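Local coordinates for protein bitiscetin (Bitis arietans, PDB 1JWI) that binds von Willebrand factor and induces its interaction, through the A1 domain, with the platelet receptor GPIbalpha, resulting in platelet aggregation, at residues V22-D27 against G118-F123; E47-T52 against E108-T113; I68-E73 against K99-D104; K75-S80 against D95-C100. One frame throughout, in Å; residues are numbered along the deposited sequence.

Contact 1. Residues V22-D27 against G118-F123; sequences VGTWED and GEKNPF
Gly23 and Asn121 exchange a pair of backbone hydrogen bonds, Gly23 N to Asn121 O at 3.1 Å and Asn121 N to Gly23 O at 3.2 Å, which makes them an antiparallel hydrogen-bonded pair. Weaker backbone contacts extend this short ladder on each side of the bonded pair: Val22 CA directs its hydrogen at Asn121 O in a CA-H...O contact, and Thr24 CA approaches Glu119 O at 3.5 Å in a nearly straight line. Apolar contact is modest. Val22 lays CG1 against Pro122 CD (4.1 Å), while its CG2 meets Lys120 CB, the two side chains crossing at about a right angle. Thr24 divides its branches between two tasks. With OG1 set between the backbone N and the carbonyl carbon (chi1 68°), the hydroxyl oxygen accepts from Asp27 N at 3.3 Å as an N-cap, and CG2 is left to touch Gly118 O and Lys120 NZ. Among the polar side chains, Asn121 ND2 donates to Glu119 OE1 at 2.7 Å; the oxygen accepts through its anti lone pair, in the plane of the Asn121 amide. The C-type lectin fold pairs its N- and C-terminal strands, 14-20 and 121-126; this one-pair bridge at 22-23 sets the start of helix 25-34 beside 121-126.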
loop_
_atom_site.group_PDB
_atom_site.type_symbol
_atom_site.label_atom_id
_atom_site.label_comp_id
_atom_site.label_asym_id
_atom_site.label_seq_id
_atom_site.Cartn_x
_atom_site.Cartn_y
_atom_site.Cartn_z
ATOM N N VAL A 22 -6.984 15.496 -16.580
ATOM C CA VAL A 22 -6.534 14.299 -15.869
ATOM C C VAL A 22 -5.385 13.567 -16.548
ATOM O O VAL A 22 -5.313 13.494 -17.771
ATOM C CB VAL A 22 -7.693 13.302 -15.662
ATOM C CG1 VAL A 22 -8.810 13.963 -14.866
ATOM C CG2 VAL A 22 -8.208 12.811 -17.013
ATOM N N GLY A 23 -4.485 13.019 -15.737
ATOM C CA GLY A 23 -3.353 12.290 -16.283
ATOM C C GLY A 23 -2.794 11.327 -15.261
ATOM O O GLY A 23 -3.116 11.425 -14.074
ATOM N N THR A 24 -1.967 10.389 -15.709
ATOM C CA THR A 24 -1.366 9.434 -14.794
ATOM C C THR A 24 -0.337 10.219 -13.993
ATOM O O THR A 24 0.072 11.302 -14.405
ATOM C CB THR A 24 -0.666 8.279 -15.549
ATOM O OG1 THR A 24 0.482 8.778 -16.244
ATOM C CG2 THR A 24 -1.622 7.645 -16.550
ATOM N N TRP A 25 0.074 9.678 -12.849
ATOM C CA TRP A 25 1.042 10.360 -11.998
ATOM C C TRP A 25 2.284 10.758 -12.789
ATOM O O TRP A 25 2.736 11.902 -12.719
ATOM C CB TRP A 25 1.449 9.465 -10.824
ATOM C CG TRP A 25 2.274 10.172 -9.785
ATOM C CD1 TRP A 25 1.812 10.871 -8.702
ATOM C CD2 TRP A 25 3.705 10.228 -9.717
ATOM N NE1 TRP A 25 2.872 11.351 -7.960
ATOM C CE2 TRP A 25 4.043 10.970 -8.561
ATOM C CE3 TRP A 25 4.736 9.717 -10.521
ATOM C CZ2 TRP A 25 5.371 11.215 -8.188
ATOM C CZ3 TRP A 25 6.057 9.962 -10.148
ATOM C CH2 TRP A 25 6.360 10.705 -8.988
ATOM N N GLU A 26 2.828 9.815 -13.549
ATOM C CA GLU A 26 4.030 10.081 -14.333
ATOM C C GLU A 26 3.826 11.210 -15.349
ATOM O O GLU A 26 4.657 12.116 -15.442
ATOM C CB GLU A 26 4.500 8.800 -15.038
ATOM C CG GLU A 26 6.017 8.724 -15.190
ATOM C CD GLU A 26 6.506 7.370 -15.688
ATOM O OE1 GLU A 26 6.153 6.338 -15.074
ATOM O OE2 GLU A 26 7.253 7.340 -16.689
ATOM N N ASP A 27 2.730 11.165 -16.107
ATOM C CA ASP A 27 2.471 12.219 -17.086
ATOM C C ASP A 27 2.310 13.551 -16.367
ATOM O O ASP A 27 2.764 14.595 -16.841
ATOM C CB ASP A 27 1.196 11.935 -17.891
ATOM C CG ASP A 27 1.326 10.720 -18.799
ATOM O OD1 ASP A 27 2.443 10.445 -19.289
ATOM O OD2 ASP A 27 0.299 10.051 -19.032
ATOM N N GLY A 118 -1.170 4.478 -12.283
ATOM C CA GLY A 118 -1.737 4.556 -13.619
ATOM C C GLY A 118 -3.132 5.151 -13.705
ATOM O O GLY A 118 -3.705 5.249 -14.794
ATOM N N GLU A 119 -3.680 5.549 -12.561
ATOM C CA GLU A 119 -5.012 6.148 -12.495
ATOM C C GLU A 119 -4.956 7.587 -13.013
ATOM O O GLU A 119 -3.977 8.294 -12.779
ATOM C CB GLU A 119 -5.492 6.142 -11.041
ATOM C CG GLU A 119 -6.957 6.471 -10.829
ATOM C CD GLU A 119 -7.336 6.489 -9.353
ATOM O OE1 GLU A 119 -7.058 7.500 -8.672
ATOM O OE2 GLU A 119 -7.905 5.486 -8.872
ATOM N N LYS A 120 -6.000 8.028 -13.708
ATOM C CA LYS A 120 -6.021 9.394 -14.232
ATOM C C LYS A 120 -6.741 10.355 -13.284
ATOM O O LYS A 120 -7.938 10.221 -13.030
ATOM C CB LYS A 120 -6.680 9.427 -15.616
ATOM C CG LYS A 120 -5.881 8.693 -16.686
ATOM C CD LYS A 120 -6.525 8.803 -18.059
ATOM C CE LYS A 120 -5.835 7.882 -19.055
ATOM N NZ LYS A 120 -4.364 8.121 -19.128
ATOM N N ASN A 121 -5.997 11.328 -12.765
ATOM C CA ASN A 121 -6.553 12.303 -11.832
ATOM C C ASN A 121 -6.039 13.697 -12.120
ATOM O O ASN A 121 -5.033 13.870 -12.808
ATOM C CB ASN A 121 -6.136 11.976 -10.393
ATOM C CG ASN A 121 -6.723 10.685 -9.883
ATOM O OD1 ASN A 121 -7.937 10.495 -9.904
ATOM N ND2 ASN A 121 -5.861 9.791 -9.403
ATOM N N PRO A 122 -6.739 14.719 -11.608
ATOM C CA PRO A 122 -6.240 16.070 -11.853
ATOM C C PRO A 122 -4.978 16.153 -10.991
ATOM O O PRO A 122 -4.705 15.242 -10.194
ATOM C CB PRO A 122 -7.379 16.961 -11.346
ATOM C CG PRO A 122 -8.040 16.130 -10.303
ATOM C CD PRO A 122 -8.047 14.755 -10.935
ATOM N N PHE A 123 -4.206 17.219 -11.133
ATOM C CA PHE A 123 -2.977 17.326 -10.362
ATOM C C PHE A 123 -2.588 18.756 -10.041
ATOM O O PHE A 123 -3.179 19.709 -10.551
ATOM C CB PHE A 123 -1.829 16.634 -11.097
ATOM C CG PHE A 123 -1.631 17.117 -12.501
ATOM C CD1 PHE A 123 -2.454 16.669 -13.528
ATOM C CD2 PHE A 123 -0.621 18.025 -12.797
ATOM C CE1 PHE A 123 -2.271 17.118 -14.835
ATOM C CE2 PHE A 123 -0.429 18.480 -14.101
ATOM C CZ PHE A 123 -1.260 18.024 -15.124
#

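Contact 2. Residues E47-T52 against E108-T113; sequences EADFVT and EYRTWT
Thr52, on helix 45-58, brings its CA to within 5.5 Å of that of Tyr109, where the chain before strand 112-115 takes left-handed backbone angles at both Glu108 and Tyr109. A short hydrogen bond runs from Thr52 OG1 to Tyr109 O, 2.6 Å, with the donor tilted 31° from the carbonyl plane. The other branch of Thr52 is turned to Arg110: CG2 lies over the centre of the guanidinium, 3.7 Å above its plane. This joins one of the two helices of the C-type lectin fold to the loop between strands 100-103 and 112-115. Asp49, one turn earlier on the helix, meets the same guanidinium at its edge through a salt bridge from OD1 to Arg110 NH1 of 2.8 Å. OD1 and NH1 alone make the bridge, with the two planes 75° apart, unlike a flat two-pronged pair. Arg110 leaves the backbone away from the helix, and bends at chi2 and chi3 fold its end back over Thr52. Asp49 OD1 is shared with Lys45, a second positive charge that would probably keep the carboxylate ionised. Tyr109 touches Thr52 CG2 with CB, and its ring leads away from the helix segment, its OH bonding to Tyr64 O.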
loop_
_atom_site.group_PDB
_atom_site.type_symbol
_atom_site.label_atom_id
_atom_site.label_comp_id
_atom_site.label_asym_id
_atom_site.label_seq_id
_atom_site.Cartn_x
_atom_site.Cartn_y
_atom_site.Cartn_z
ATOM N N GLU A 47 1.675 25.057 4.638
ATOM C CA GLU A 47 1.678 24.916 3.182
ATOM C C GLU A 47 0.572 23.925 2.808
ATOM O O GLU A 47 -0.144 24.114 1.824
ATOM C CB GLU A 47 3.027 24.397 2.664
ATOM C CG GLU A 47 3.036 24.206 1.150
ATOM C CD GLU A 47 4.399 23.860 0.570
ATOM O OE1 GLU A 47 4.568 24.018 -0.657
ATOM O OE2 GLU A 47 5.295 23.429 1.321
ATOM N N ALA A 48 0.437 22.869 3.608
ATOM C CA ALA A 48 -0.583 21.848 3.377
ATOM C C ALA A 48 -1.975 22.472 3.326
ATOM O O ALA A 48 -2.759 22.185 2.423
ATOM C CB ALA A 48 -0.524 20.786 4.482
ATOM N N ASP A 49 -2.279 23.318 4.309
ATOM C CA ASP A 49 -3.581 23.970 4.377
ATOM C C ASP A 49 -3.832 24.842 3.153
ATOM O O ASP A 49 -4.969 24.972 2.701
ATOM C CB ASP A 49 -3.694 24.803 5.658
ATOM C CG ASP A 49 -3.824 23.940 6.905
ATOM O OD1 ASP A 49 -4.127 22.732 6.774
ATOM O OD2 ASP A 49 -3.646 24.469 8.022
ATOM N N PHE A 50 -2.770 25.430 2.609
ATOM C CA PHE A 50 -2.909 26.265 1.423
ATOM C C PHE A 50 -3.279 25.395 0.227
ATOM O O PHE A 50 -4.234 25.691 -0.490
ATOM C CB PHE A 50 -1.606 27.009 1.114
ATOM C CG PHE A 50 -1.603 27.673 -0.239
ATOM C CD1 PHE A 50 -2.462 28.735 -0.512
ATOM C CD2 PHE A 50 -0.790 27.192 -1.260
ATOM C CE1 PHE A 50 -2.511 29.306 -1.784
ATOM C CE2 PHE A 50 -0.832 27.754 -2.537
ATOM C CZ PHE A 50 -1.696 28.812 -2.799
ATOM N N VAL A 51 -2.509 24.327 0.015
ATOM C CA VAL A 51 -2.754 23.405 -1.094
ATOM C C VAL A 51 -4.151 22.788 -1.000
ATOM O O VAL A 51 -4.832 22.617 -2.015
ATOM C CB VAL A 51 -1.677 22.282 -1.137
ATOM C CG1 VAL A 51 -2.034 21.233 -2.187
ATOM C CG2 VAL A 51 -0.323 22.886 -1.465
ATOM N N THR A 52 -4.579 22.468 0.218
ATOM C CA THR A 52 -5.909 21.895 0.428
ATOM C C THR A 52 -6.977 22.912 0.024
ATOM O O THR A 52 -7.994 22.555 -0.558
ATOM C CB THR A 52 -6.133 21.501 1.911
ATOM O OG1 THR A 52 -5.338 20.350 2.223
ATOM C CG2 THR A 52 -7.599 21.181 2.171
ATOM N N GLU A 108 -11.758 15.623 1.951
ATOM C CA GLU A 108 -11.818 16.931 1.304
ATOM C C GLU A 108 -10.408 17.469 1.087
ATOM O O GLU A 108 -10.110 18.631 1.369
ATOM C CB GLU A 108 -12.668 17.912 2.131
ATOM C CG GLU A 108 -14.061 17.377 2.437
ATOM C CD GLU A 108 -15.103 18.468 2.634
ATOM O OE1 GLU A 108 -14.823 19.443 3.365
ATOM O OE2 GLU A 108 -16.208 18.333 2.061
ATOM N N TYR A 109 -9.542 16.588 0.592
ATOM C CA TYR A 109 -8.158 16.924 0.302
ATOM C C TYR A 109 -7.347 17.339 1.524
ATOM O O TYR A 109 -6.358 18.067 1.403
ATOM C CB TYR A 109 -8.112 18.023 -0.764
ATOM C CG TYR A 109 -8.935 17.696 -1.987
ATOM C CD1 TYR A 109 -8.870 16.433 -2.577
ATOM C CD2 TYR A 109 -9.762 18.654 -2.569
ATOM C CE1 TYR A 109 -9.612 16.127 -3.718
ATOM C CE2 TYR A 109 -10.510 18.361 -3.713
ATOM C CZ TYR A 109 -10.427 17.096 -4.280
ATOM O OH TYR A 109 -11.149 16.796 -5.414
ATOM N N ARG A 110 -7.754 16.866 2.697
ATOM C CA ARG A 110 -7.049 17.188 3.932
ATOM C C ARG A 110 -5.908 16.206 4.225
ATOM O O ARG A 110 -4.922 16.567 4.868
ATOM C CB ARG A 110 -8.029 17.190 5.110
ATOM C CG ARG A 110 -7.425 17.671 6.416
ATOM C CD ARG A 110 -6.965 19.129 6.314
ATOM N NE ARG A 110 -8.059 20.050 5.998
ATOM C CZ ARG A 110 -7.917 21.368 5.868
ATOM N NH1 ARG A 110 -6.726 21.931 6.026
ATOM N NH2 ARG A 110 -8.968 22.126 5.582
ATOM N N THR A 111 -6.034 14.969 3.751
ATOM C CA THR A 111 -5.001 13.962 4.001
ATOM C C THR A 111 -4.468 13.331 2.719
ATOM O O THR A 111 -4.984 13.587 1.629
ATOM C CB THR A 111 -5.545 12.842 4.910
ATOM O OG1 THR A 111 -6.721 12.281 4.312
ATOM C CG2 THR A 111 -5.902 13.400 6.267
ATOM N N TRP A 112 -3.431 12.507 2.853
ATOM C CA TRP A 112 -2.840 11.858 1.687
ATOM C C TRP A 112 -3.189 10.371 1.632
ATOM O O TRP A 112 -3.283 9.711 2.665
ATOM C CB TRP A 112 -1.320 12.037 1.696
ATOM C CG TRP A 112 -0.880 13.475 1.830
ATOM C CD1 TRP A 112 -1.628 14.594 1.573
ATOM C CD2 TRP A 112 0.424 13.942 2.203
ATOM N NE1 TRP A 112 -0.866 15.727 1.766
ATOM C CE2 TRP A 112 0.394 15.356 2.154
ATOM C CE3 TRP A 112 1.615 13.304 2.575
ATOM C CZ2 TRP A 112 1.511 16.143 2.463
ATOM C CZ3 TRP A 112 2.733 14.089 2.883
ATOM C CH2 TRP A 112 2.668 15.493 2.825
ATOM N N THR A 113 -3.373 9.846 0.423
ATOM C CA THR A 113 -3.725 8.440 0.246
ATOM C C THR A 113 -2.918 7.797 -0.888
ATOM O O THR A 113 -2.544 8.472 -1.848
ATOM C CB THR A 113 -5.249 8.298 -0.047
ATOM O OG1 THR A 113 -5.623 6.913 -0.031
ATOM C CG2 THR A 113 -5.596 8.904 -1.394
#

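Contact 3. Residues I68-E73 against K99-D104; sequences IGLRDE and KCFGLD
Leu70 lays CD2 over one face of the Phe101 ring, 4.0 Å above the plane and offset toward the rim, and backs this with a CB to CB contact, also of 4.0 Å. Leu70 O lies at the edge of the same ring, in its plane, so the phenyl group is bordered by both the side chain and the backbone of one residue. On the far side of Gly69, where the chain turns a corner, Ile68 packs CG2 against Leu103 CG at 3.8 Å, the two side chains crossing at about a right angle. Three backbone hydrogen bonds run beside these contacts. Ile68 N donates to Phe101 O, Phe101 N to Leu70 O, and Asp72 N to Lys99 O; the last is the shortest at 2.7 Å, nearly straight (176°) and in the carbonyl plane. Between the last two, Arg71 and Cys100 form an antiparallel non-hydrogen-bonded pair. These strands belong to the second, three-stranded antiparallel sheet of the C-type lectin fold, in which 100-103 lies between 66-72 and 112-115. Leu70, Arg71 and Asp72 also pair with a strand of a neighbouring subunit, carrying the sheet across the dimer interface, and an aromatic side chain of that subunit meets Phe101 edge-to-face. On the other face of the sheet, Arg71 runs its CD past Cys100 SG at 3.9 Å; that sulfur is in a disulfide with Cys117. Asp72, with CG anti to the backbone N (chi1 172°), sets CB against Lys99 CB and turns OD2 to Ser74 OG.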
loop_
_atom_site.group_PDB
_atom_site.type_symbol
_atom_site.label_atom_id
_atom_site.label_comp_id
_atom_site.label_asym_id
_atom_site.label_seq_id
_atom_site.Cartn_x
_atom_site.Cartn_y
_atom_site.Cartn_z
ATOM N N ILE A 68 -0.090 14.555 -6.045
ATOM C CA ILE A 68 0.930 15.414 -5.451
ATOM C C ILE A 68 2.240 14.674 -5.759
ATOM O O ILE A 68 2.204 13.522 -6.204
ATOM C CB ILE A 68 0.773 15.638 -3.916
ATOM C CG1 ILE A 68 0.649 14.315 -3.170
ATOM C CG2 ILE A 68 -0.416 16.559 -3.654
ATOM C CD1 ILE A 68 0.626 14.515 -1.649
ATOM N N GLY A 69 3.379 15.314 -5.526
ATOM C CA GLY A 69 4.653 14.699 -5.883
ATOM C C GLY A 69 5.291 13.593 -5.067
ATOM O O GLY A 69 6.485 13.362 -5.207
ATOM N N LEU A 70 4.524 12.891 -4.245
ATOM C CA LEU A 70 5.087 11.834 -3.416
ATOM C C LEU A 70 4.924 10.440 -4.025
ATOM O O LEU A 70 3.853 10.109 -4.536
ATOM C CB LEU A 70 4.425 11.877 -2.042
ATOM C CG LEU A 70 5.047 11.008 -0.958
ATOM C CD1 LEU A 70 6.456 11.502 -0.644
ATOM C CD2 LEU A 70 4.167 11.070 0.289
ATOM N N ARG A 71 5.986 9.631 -3.969
ATOM C CA ARG A 71 5.954 8.270 -4.505
ATOM C C ARG A 71 6.779 7.273 -3.680
ATOM O O ARG A 71 7.826 7.623 -3.124
ATOM C CB ARG A 71 6.461 8.237 -5.954
ATOM C CG ARG A 71 6.353 6.850 -6.600
ATOM C CD ARG A 71 6.645 6.850 -8.105
ATOM N NE ARG A 71 8.049 7.099 -8.418
ATOM C CZ ARG A 71 8.562 7.071 -9.647
ATOM N NH1 ARG A 71 7.787 6.803 -10.689
ATOM N NH2 ARG A 71 9.853 7.310 -9.836
ATOM N N ASP A 72 6.289 6.040 -3.601
ATOM C CA ASP A 72 6.986 4.971 -2.892
ATOM C C ASP A 72 8.000 4.433 -3.903
ATOM O O ASP A 72 7.625 3.792 -4.878
ATOM C CB ASP A 72 6.001 3.867 -2.484
ATOM C CG ASP A 72 6.700 2.627 -1.915
ATOM O OD1 ASP A 72 6.003 1.629 -1.636
ATOM O OD2 ASP A 72 7.936 2.647 -1.748
ATOM N N GLU A 73 9.278 4.699 -3.666
ATOM C CA GLU A 73 10.329 4.276 -4.586
ATOM C C GLU A 73 10.845 2.842 -4.462
ATOM O O GLU A 73 11.789 2.469 -5.162
ATOM C CB GLU A 73 11.514 5.240 -4.482
ATOM C CG GLU A 73 11.946 5.828 -5.809
ATOM C CD GLU A 73 10.865 6.679 -6.438
ATOM O OE1 GLU A 73 10.430 7.658 -5.792
ATOM O OE2 GLU A 73 10.452 6.369 -7.577
ATOM N N LYS A 99 1.517 2.865 -5.385
ATOM C CA LYS A 99 2.779 3.491 -4.992
ATOM C C LYS A 99 2.871 5.001 -5.158
ATOM O O LYS A 99 3.878 5.603 -4.790
ATOM C CB LYS A 99 3.927 2.801 -5.745
ATOM C CG LYS A 99 3.890 1.284 -5.557
ATOM C CD LYS A 99 4.915 0.551 -6.387
ATOM C CE LYS A 99 6.285 0.590 -5.747
ATOM N NZ LYS A 99 7.234 -0.218 -6.553
ATOM N N CYS A 100 1.820 5.605 -5.702
ATOM C CA CYS A 100 1.770 7.050 -5.906
ATOM C C CYS A 100 0.753 7.662 -4.938
ATOM O O CYS A 100 -0.262 7.036 -4.617
ATOM C CB CYS A 100 1.383 7.373 -7.357
ATOM S SG CYS A 100 2.724 7.007 -8.540
ATOM N N PHE A 101 1.016 8.886 -4.489
ATOM C CA PHE A 101 0.128 9.553 -3.542
ATOM C C PHE A 101 -0.608 10.777 -4.062
ATOM O O PHE A 101 -0.116 11.505 -4.926
ATOM C CB PHE A 101 0.896 9.934 -2.275
ATOM C CG PHE A 101 1.342 8.748 -1.464
ATOM C CD1 PHE A 101 2.447 7.993 -1.863
ATOM C CD2 PHE A 101 0.643 8.363 -0.315
ATOM C CE1 PHE A 101 2.850 6.868 -1.128
ATOM C CE2 PHE A 101 1.034 7.243 0.425
ATOM C CZ PHE A 101 2.135 6.495 0.020
ATOM N N GLY A 102 -1.798 10.995 -3.506
ATOM C CA GLY A 102 -2.605 12.127 -3.900
ATOM C C GLY A 102 -3.451 12.618 -2.741
ATOM O O GLY A 102 -3.535 11.961 -1.696
ATOM N N LEU A 103 -4.057 13.789 -2.918
ATOM C CA LEU A 103 -4.923 14.351 -1.891
ATOM C C LEU A 103 -6.216 13.527 -1.901
ATOM O O LEU A 103 -6.863 13.386 -2.937
ATOM C CB LEU A 103 -5.211 15.824 -2.201
ATOM C CG LEU A 103 -3.976 16.732 -2.275
ATOM C CD1 LEU A 103 -4.395 18.166 -2.550
ATOM C CD2 LEU A 103 -3.209 16.641 -0.963
ATOM N N ASP A 104 -6.581 12.989 -0.743
ATOM C CA ASP A 104 -7.766 12.142 -0.586
ATOM C C ASP A 104 -9.087 12.914 -0.662
ATOM O O ASP A 104 -9.387 13.742 0.199
ATOM C CB ASP A 104 -7.670 11.431 0.762
ATOM C CG ASP A 104 -8.681 10.315 0.923
ATOM O OD1 ASP A 104 -9.632 10.201 0.117
ATOM O OD2 ASP A 104 -8.512 9.545 1.890
#

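Contact 4. Residues K75-S80 against D95-C100; sequences KTQQCS and DEPTKC
Lys99 and Pro97 approach the backbone of Thr76 and Gln77 from one strip of chain, the lysine slanting down to Thr76 O and the proline resting its ring against Gln77. The lysine NZ donates to Thr76 O at 2.7 Å, tilted 24° from the carbonyl plane, and holds Ser74 O as well, so a single ammonium gathers two carbonyls of the loop. Its chain bends once, at chi3 (80°), which carries CD past Gln77 O at 3.8 Å on the way. Pro97 sets CB and CG against Gln77: CB lies 3.6 Å from Gln77 O, and CG touches Gln77 CB at 4.1 Å. Lys99 CD and Pro97 CB thus come to Gln77 O from well separated directions. A water also donates to Gln77 O at 2.8 Å and accepts from Thr98 N at 3.0 Å, so it bridges two backbones that do not meet directly there. Both segments belong to the long loop that snaclecs extend toward their partner chain in place of the compact sugar-binding loop of classical C-type lectins. In keeping with this, Cys79 forms a disulfide with a neighbouring subunit, and Asp95 makes a backbone hydrogen bond to it. Within 75-80, Thr76 OG1 bonds to Gln78 O at 2.6 Å, nearly in line with the carbonyl. The amide of Gln77 lies beyond the proline contact, where OE1 accepts from Val94 N.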
loop_
_atom_site.group_PDB
_atom_site.type_symbol
_atom_site.label_atom_id
_atom_site.label_comp_id
_atom_site.label_asym_id
_atom_site.label_seq_id
_atom_site.Cartn_x
_atom_site.Cartn_y
_atom_site.Cartn_z
ATOM N N LYS A 75 11.442 -1.016 -5.106
ATOM C CA LYS A 75 11.349 -1.722 -6.382
ATOM C C LYS A 75 10.331 -2.854 -6.369
ATOM O O LYS A 75 9.907 -3.318 -7.425
ATOM C CB LYS A 75 12.725 -2.259 -6.799
ATOM C CG LYS A 75 13.311 -3.292 -5.852
ATOM C CD LYS A 75 14.626 -3.871 -6.388
ATOM C CE LYS A 75 14.410 -4.826 -7.565
ATOM N NZ LYS A 75 13.772 -4.185 -8.757
ATOM N N THR A 76 9.941 -3.294 -5.174
ATOM C CA THR A 76 8.954 -4.364 -5.030
ATOM C C THR A 76 7.536 -3.825 -5.274
ATOM O O THR A 76 7.335 -2.613 -5.345
ATOM C CB THR A 76 9.037 -4.999 -3.617
ATOM O OG1 THR A 76 9.264 -3.977 -2.641
ATOM C CG2 THR A 76 10.172 -6.006 -3.553
ATOM N N GLN A 77 6.564 -4.721 -5.420
ATOM C CA GLN A 77 5.179 -4.312 -5.652
ATOM C C GLN A 77 4.619 -3.576 -4.437
ATOM O O GLN A 77 3.883 -2.604 -4.577
ATOM C CB GLN A 77 4.318 -5.534 -5.989
ATOM C CG GLN A 77 4.575 -6.081 -7.391
ATOM C CD GLN A 77 3.875 -7.406 -7.658
ATOM O OE1 GLN A 77 2.808 -7.683 -7.115
ATOM N NE2 GLN A 77 4.473 -8.224 -8.519
ATOM N N GLN A 78 4.957 -4.059 -3.245
ATOM C CA GLN A 78 4.530 -3.409 -2.017
ATOM C C GLN A 78 5.809 -3.058 -1.256
ATOM O O GLN A 78 6.908 -3.428 -1.679
ATOM C CB GLN A 78 3.573 -4.300 -1.197
ATOM C CG GLN A 78 4.001 -5.744 -0.989
ATOM C CD GLN A 78 5.120 -5.887 0.018
ATOM O OE1 GLN A 78 6.174 -6.452 -0.290
ATOM N NE2 GLN A 78 4.898 -5.390 1.234
ATOM N N CYS A 79 5.673 -2.358 -0.141
ATOM C CA CYS A 79 6.836 -1.892 0.595
ATOM C C CYS A 79 7.645 -2.809 1.522
ATOM O O CYS A 79 8.827 -2.559 1.757
ATOM C CB CYS A 79 6.424 -0.626 1.337
ATOM S SG CYS A 79 7.486 -0.139 2.709
ATOM N N SER A 80 7.044 -3.869 2.043
ATOM C CA SER A 80 7.793 -4.741 2.945
ATOM C C SER A 80 8.882 -5.563 2.251
ATOM O O SER A 80 8.612 -6.282 1.292
ATOM C CB SER A 80 6.844 -5.686 3.673
ATOM O OG SER A 80 7.574 -6.495 4.572
ATOM N N ASP A 95 -2.480 -7.532 -6.149
ATOM C CA ASP A 95 -3.558 -7.293 -7.113
ATOM C C ASP A 95 -3.365 -5.982 -7.872
ATOM O O ASP A 95 -3.266 -5.975 -9.098
ATOM C CB ASP A 95 -4.911 -7.275 -6.400
ATOM C CG ASP A 95 -6.084 -7.280 -7.366
ATOM O OD1 ASP A 95 -7.174 -6.807 -6.974
ATOM O OD2 ASP A 95 -5.923 -7.768 -8.510
ATOM N N GLU A 96 -3.304 -4.875 -7.137
ATOM C CA GLU A 96 -3.104 -3.568 -7.755
ATOM C C GLU A 96 -2.190 -2.729 -6.855
ATOM O O GLU A 96 -2.638 -2.169 -5.854
ATOM C CB GLU A 96 -4.453 -2.863 -7.936
ATOM C CG GLU A 96 -4.428 -1.723 -8.946
ATOM C CD GLU A 96 -5.771 -1.030 -9.072
ATOM O OE1 GLU A 96 -5.962 -0.281 -10.055
ATOM O OE2 GLU A 96 -6.636 -1.224 -8.186
ATOM N N PRO A 97 -0.890 -2.656 -7.187
ATOM C CA PRO A 97 0.052 -1.873 -6.384
ATOM C C PRO A 97 -0.355 -0.406 -6.335
ATOM O O PRO A 97 -0.807 0.154 -7.336
ATOM C CB PRO A 97 1.378 -2.074 -7.113
ATOM C CG PRO A 97 1.227 -3.462 -7.697
ATOM C CD PRO A 97 -0.183 -3.410 -8.237
ATOM N N THR A 98 -0.192 0.210 -5.169
ATOM C CA THR A 98 -0.540 1.616 -4.982
ATOM C C THR A 98 0.724 2.311 -4.470
ATOM O O THR A 98 0.975 2.344 -3.264
ATOM C CB THR A 98 -1.684 1.755 -3.944
ATOM O OG1 THR A 98 -1.386 0.948 -2.790
ATOM C CG2 THR A 98 -3.013 1.305 -4.550
ATOM N N LYS A 99 1.517 2.865 -5.385
ATOM C CA LYS A 99 2.779 3.491 -4.992
ATOM C C LYS A 99 2.871 5.001 -5.158
ATOM O O LYS A 99 3.878 5.603 -4.790
ATOM C CB LYS A 99 3.927 2.801 -5.745
ATOM C CG LYS A 99 3.890 1.284 -5.557
ATOM C CD LYS A 99 4.915 0.551 -6.387
ATOM C CE LYS A 99 6.285 0.590 -5.747
ATOM N NZ LYS A 99 7.234 -0.218 -6.553
ATOM N N CYS A 100 1.820 5.605 -5.702
ATOM C CA CYS A 100 1.770 7.050 -5.906
ATOM C C CYS A 100 0.753 7.662 -4.938
ATOM O O CYS A 100 -0.262 7.036 -4.617
ATOM C CB CYS A 100 1.383 7.373 -7.357
ATOM S SG CYS A 100 2.724 7.007 -8.540
HETATM O O HOH W 1 1.736 -1.255 -3.384
#

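From the N terminus, the chain first reaches 22-27, and contact 1 closes the widest loop by returning residues 118-123 to it. Contact 2 is nested within, joining helix 45-58 to the approach to strand 112-115. Nested again inside contact 2, contact 3 pairs strand 66-72 with strand 100-103; contact 4 closes a smaller loop ending where contact 3 does, sharing Lys99 and Cys100 with it. None of the loops cross. Trp25 of contact 1 bonds to Ile68 and packs on Cys100, tying the first helix to the three-stranded sheet, while Thr111, and probably Tyr109, of contact 2 bond to Asp104 of contact 3. Contacts 1 and 2 lie on opposite sides of the chain's centre, their centres about 18 Å apart.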